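Local coordinates for protein triphenylmethane reductase (Citrobacter sp., PDB 2JL1) that probably reduces triphenylmethane dyes with NADPH as the cofactor, as an oxidoreductase of the NmrA-like family, at residues T144-R153 with L277-K286. Numbering follows the deposited sequence.
Sequences TDFFVNEGLR and LKETVKQALK
Leu-277 enters the contact through CD1, which lies 3.8 Å from CG2 of Thr-144 and also reaches the CG2 branch of Val-148. One turn on, Thr-280 offers its methyl to the same two residues. Thr-144 meets it with carbon because CG2 stands anti to the backbone N, while OG1 is turned off to a hydrogen bond with Ser-172. The side chains of Val-281 and Val-148 cross at nearly 90°, Val-281 CG2 lying 3.7 Å from Val-148 CG1, and both valines also touch Leu-209 of helix 206-217, so three pieces of chain converge here. The contact packs the C-terminal helix 277-285 against the chain beyond strand 135-140 of the parallel, Rossmann-type sheet, a segment that begins right after the NADP-binding Tyr-143. The two chains' CA atoms come nearest at Ala-284, 4.6 Å from CA of Asn-149, with Ala-284 CB against the Asn-149 backbone. Ala-284 O receives a weak hydrogen bond from Arg-153 NH1 (3.1 Å, 128° at the hydrogen) and a CA-H contact from Glu-150. The Leu-285 and Arg-153 side chains run past each other in opposite senses, and Leu-285 CA covers one guanidinium face. Arg-153 NH2 is 2.7 Å from Leu-285 O, but the angle is too poor for a hydrogen bond. Lys-286, whose positive phi (41°) with two bonds back into the last turn makes a Schellman motif, brings CG to the guanidinium edge.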
loop_
_atom_site.group_PDB
_atom_site.type_symbol
_atom_site.label_atom_id
_atom_site.label_comp_id
_atom_site.label_asym_id
_atom_site.label_seq_id
_atom_site.Cartn_x
_atom_site.Cartn_y
_atom_site.Cartn_z
ATOM N N THR A 144 12.826 -21.866 -3.486
ATOM C CA THR A 144 13.541 -23.080 -3.063
ATOM C C THR A 144 15.049 -22.892 -3.287
ATOM O O THR A 144 15.859 -23.373 -2.495
ATOM C CB THR A 144 13.041 -24.277 -3.855
ATOM O OG1 THR A 144 11.636 -24.398 -3.650
ATOM C CG2 THR A 144 13.737 -25.588 -3.434
ATOM N N ASP A 145 15.400 -22.145 -4.346
ATOM C CA ASP A 145 16.810 -21.886 -4.740
ATOM C C ASP A 145 17.587 -21.161 -3.659
ATOM O O ASP A 145 18.800 -21.259 -3.624
ATOM C CB ASP A 145 16.910 -21.033 -6.036
ATOM C CG ASP A 145 15.860 -21.386 -7.075
ATOM O OD1 ASP A 145 14.654 -21.333 -6.774
ATOM O OD2 ASP A 145 16.237 -21.674 -8.239
ATOM N N PHE A 146 16.888 -20.440 -2.776
ATOM C CA PHE A 146 17.530 -19.739 -1.663
ATOM C C PHE A 146 18.162 -20.764 -0.731
ATOM O O PHE A 146 19.264 -20.554 -0.246
ATOM C CB PHE A 146 16.541 -18.838 -0.901
ATOM C CG PHE A 146 17.177 -18.037 0.208
ATOM C CD1 PHE A 146 17.983 -16.931 -0.090
ATOM C CD2 PHE A 146 16.992 -18.395 1.542
ATOM C CE1 PHE A 146 18.585 -16.190 0.922
ATOM C CE2 PHE A 146 17.607 -17.668 2.569
ATOM C CZ PHE A 146 18.399 -16.554 2.248
ATOM N N PHE A 147 17.485 -21.903 -0.552
ATOM C CA PHE A 147 17.895 -22.946 0.389
ATOM C C PHE A 147 18.651 -24.123 -0.287
ATOM O O PHE A 147 19.465 -24.810 0.332
ATOM C CB PHE A 147 16.646 -23.491 1.095
ATOM C CG PHE A 147 15.754 -22.419 1.667
ATOM C CD1 PHE A 147 16.127 -21.732 2.812
ATOM C CD2 PHE A 147 14.558 -22.076 1.038
ATOM C CE1 PHE A 147 15.296 -20.733 3.361
ATOM C CE2 PHE A 147 13.727 -21.078 1.571
ATOM C CZ PHE A 147 14.106 -20.398 2.714
ATOM N N VAL A 148 18.362 -24.349 -1.561
ATOM C CA VAL A 148 18.854 -25.522 -2.255
ATOM C C VAL A 148 19.602 -25.048 -3.494
ATOM O O VAL A 148 19.008 -24.692 -4.500
ATOM C CB VAL A 148 17.704 -26.477 -2.645
ATOM C CG1 VAL A 148 18.248 -27.718 -3.348
ATOM C CG2 VAL A 148 16.880 -26.885 -1.407
ATOM N N ASN A 149 20.924 -25.050 -3.393
ATOM C CA ASN A 149 21.789 -24.492 -4.423
ATOM C C ASN A 149 23.137 -25.163 -4.245
ATOM O O ASN A 149 23.272 -26.034 -3.366
ATOM C CB ASN A 149 21.890 -22.953 -4.297
ATOM C CG ASN A 149 22.225 -22.496 -2.881
ATOM O OD1 ASN A 149 23.263 -22.859 -2.324
ATOM N ND2 ASN A 149 21.336 -21.709 -2.289
ATOM N N GLU A 150 24.119 -24.760 -5.064
ATOM C CA GLU A 150 25.462 -25.376 -5.071
ATOM C C GLU A 150 26.151 -25.281 -3.711
ATOM O O GLU A 150 27.019 -26.092 -3.389
ATOM C CB GLU A 150 26.333 -24.751 -6.172
ATOM C CG GLU A 150 26.631 -23.246 -5.954
ATOM C CD GLU A 150 27.296 -22.567 -7.152
ATOM O OE1 GLU A 150 27.950 -23.273 -7.957
ATOM O OE2 GLU A 150 27.169 -21.318 -7.283
ATOM N N GLY A 151 25.759 -24.271 -2.940
ATOM C CA GLY A 151 26.202 -24.063 -1.566
ATOM C C GLY A 151 25.975 -25.231 -0.623
ATOM O O GLY A 151 26.660 -25.331 0.406
ATOM N N LEU A 152 25.021 -26.107 -0.951
ATOM C CA LEU A 152 24.781 -27.333 -0.178
ATOM C C LEU A 152 25.993 -28.272 -0.142
ATOM O O LEU A 152 26.079 -29.118 0.737
ATOM C CB LEU A 152 23.544 -28.092 -0.676
ATOM C CG LEU A 152 22.159 -27.541 -0.251
ATOM C CD1 LEU A 152 21.138 -28.549 -0.604
ATOM C CD2 LEU A 152 22.099 -27.249 1.260
ATOM N N ARG A 153 26.921 -28.115 -1.085
ATOM C CA ARG A 153 28.196 -28.861 -1.077
ATOM C C ARG A 153 28.930 -28.660 0.231
ATOM O O ARG A 153 29.576 -29.578 0.731
ATOM C CB ARG A 153 29.098 -28.439 -2.244
ATOM C CG ARG A 153 28.620 -28.969 -3.573
ATOM C CD ARG A 153 29.322 -28.298 -4.747
ATOM N NE ARG A 153 29.111 -29.069 -5.974
ATOM C CZ ARG A 153 28.177 -28.815 -6.898
ATOM N NH1 ARG A 153 27.336 -27.787 -6.781
ATOM N NH2 ARG A 153 28.100 -29.600 -7.965
ATOM N N LEU A 277 11.381 -31.930 -4.582
ATOM C CA LEU A 277 12.556 -31.353 -3.907
ATOM C C LEU A 277 13.836 -32.124 -4.239
ATOM O O LEU A 277 14.895 -31.526 -4.460
ATOM C CB LEU A 277 12.327 -31.317 -2.393
ATOM C CG LEU A 277 13.351 -30.597 -1.510
ATOM C CD1 LEU A 277 13.463 -29.079 -1.866
ATOM C CD2 LEU A 277 12.892 -30.789 -0.074
ATOM N N LYS A 278 13.732 -33.452 -4.290
ATOM C CA LYS A 278 14.904 -34.299 -4.578
ATOM C C LYS A 278 15.532 -33.982 -5.939
ATOM O O LYS A 278 16.759 -33.978 -6.062
ATOM C CB LYS A 278 14.569 -35.798 -4.478
ATOM C CG LYS A 278 15.834 -36.660 -4.442
ATOM C CD LYS A 278 15.571 -38.162 -4.488
ATOM C CE LYS A 278 14.819 -38.639 -3.266
ATOM N NZ LYS A 278 15.565 -38.398 -1.987
ATOM N N GLU A 279 14.700 -33.732 -6.950
ATOM C CA GLU A 279 15.174 -33.324 -8.290
ATOM C C GLU A 279 15.908 -31.986 -8.253
ATOM O O GLU A 279 16.913 -31.793 -8.936
ATOM C CB GLU A 279 14.013 -33.290 -9.302
ATOM C CG GLU A 279 14.363 -32.780 -10.720
ATOM C CD GLU A 279 15.392 -33.632 -11.506
ATOM O OE1 GLU A 279 15.849 -34.713 -11.030
ATOM O OE2 GLU A 279 15.733 -33.211 -12.645
ATOM N N THR A 280 15.413 -31.061 -7.429
ATOM C CA THR A 280 16.076 -29.768 -7.266
ATOM C C THR A 280 17.413 -29.949 -6.554
ATOM O O THR A 280 18.397 -29.308 -6.917
ATOM C CB THR A 280 15.137 -28.736 -6.551
ATOM O OG1 THR A 280 13.921 -28.615 -7.312
ATOM C CG2 THR A 280 15.795 -27.371 -6.459
ATOM N N VAL A 281 17.456 -30.821 -5.546
ATOM C CA VAL A 281 18.722 -31.105 -4.849
ATOM C C VAL A 281 19.742 -31.711 -5.840
ATOM O O VAL A 281 20.912 -31.307 -5.872
ATOM C CB VAL A 281 18.527 -32.013 -3.588
ATOM C CG1 VAL A 281 19.864 -32.496 -3.034
ATOM C CG2 VAL A 281 17.732 -31.270 -2.488
ATOM N N LYS A 282 19.287 -32.651 -6.669
ATOM C CA LYS A 282 20.184 -33.277 -7.643
ATOM C C LYS A 282 20.763 -32.255 -8.603
ATOM O O LYS A 282 21.961 -32.282 -8.869
ATOM C CB LYS A 282 19.510 -34.395 -8.421
ATOM C CG LYS A 282 19.238 -35.641 -7.621
ATOM C CD LYS A 282 18.780 -36.738 -8.571
ATOM C CE LYS A 282 17.981 -37.807 -7.871
ATOM N NZ LYS A 282 17.701 -38.921 -8.833
ATOM N N GLN A 283 19.909 -31.370 -9.123
ATOM C CA GLN A 283 20.333 -30.310 -10.039
ATOM C C GLN A 283 21.336 -29.377 -9.374
ATOM O O GLN A 283 22.367 -29.046 -9.964
ATOM C CB GLN A 283 19.128 -29.492 -10.527
ATOM C CG GLN A 283 18.248 -30.196 -11.550
ATOM C CD GLN A 283 16.886 -29.537 -11.712
ATOM O OE1 GLN A 283 16.627 -28.457 -11.165
ATOM N NE2 GLN A 283 16.004 -30.182 -12.465
ATOM N N ALA A 284 21.041 -28.961 -8.145
ATOM C CA ALA A 284 21.896 -28.026 -7.402
ATOM C C ALA A 284 23.321 -28.555 -7.242
ATOM O O ALA A 284 24.289 -27.799 -7.293
ATOM C CB ALA A 284 21.295 -27.727 -6.031
ATOM N N LEU A 285 23.424 -29.864 -7.036
ATOM C CA LEU A 285 24.697 -30.523 -6.820
ATOM C C LEU A 285 25.260 -31.164 -8.079
ATOM O O LEU A 285 26.368 -31.684 -8.047
ATOM C CB LEU A 285 24.533 -31.625 -5.790
ATOM C CG LEU A 285 24.124 -31.298 -4.372
ATOM C CD1 LEU A 285 24.018 -32.628 -3.676
ATOM C CD2 LEU A 285 25.137 -30.380 -3.696
ATOM N N LYS A 286 24.496 -31.125 -9.169
ATOM C CA LYS A 286 24.703 -31.991 -10.346
ATOM C C LYS A 286 25.058 -33.448 -9.959
ATOM O O LYS A 286 26.096 -33.986 -10.362
ATOM C CB LYS A 286 25.666 -31.370 -11.370
ATOM C CG LYS A 286 26.871 -30.629 -10.790
ATOM C CD LYS A 286 27.432 -29.583 -11.752
ATOM C CE LYS A 286 26.565 -28.320 -11.798
ATOM N NZ LYS A 286 27.090 -27.341 -12.793
#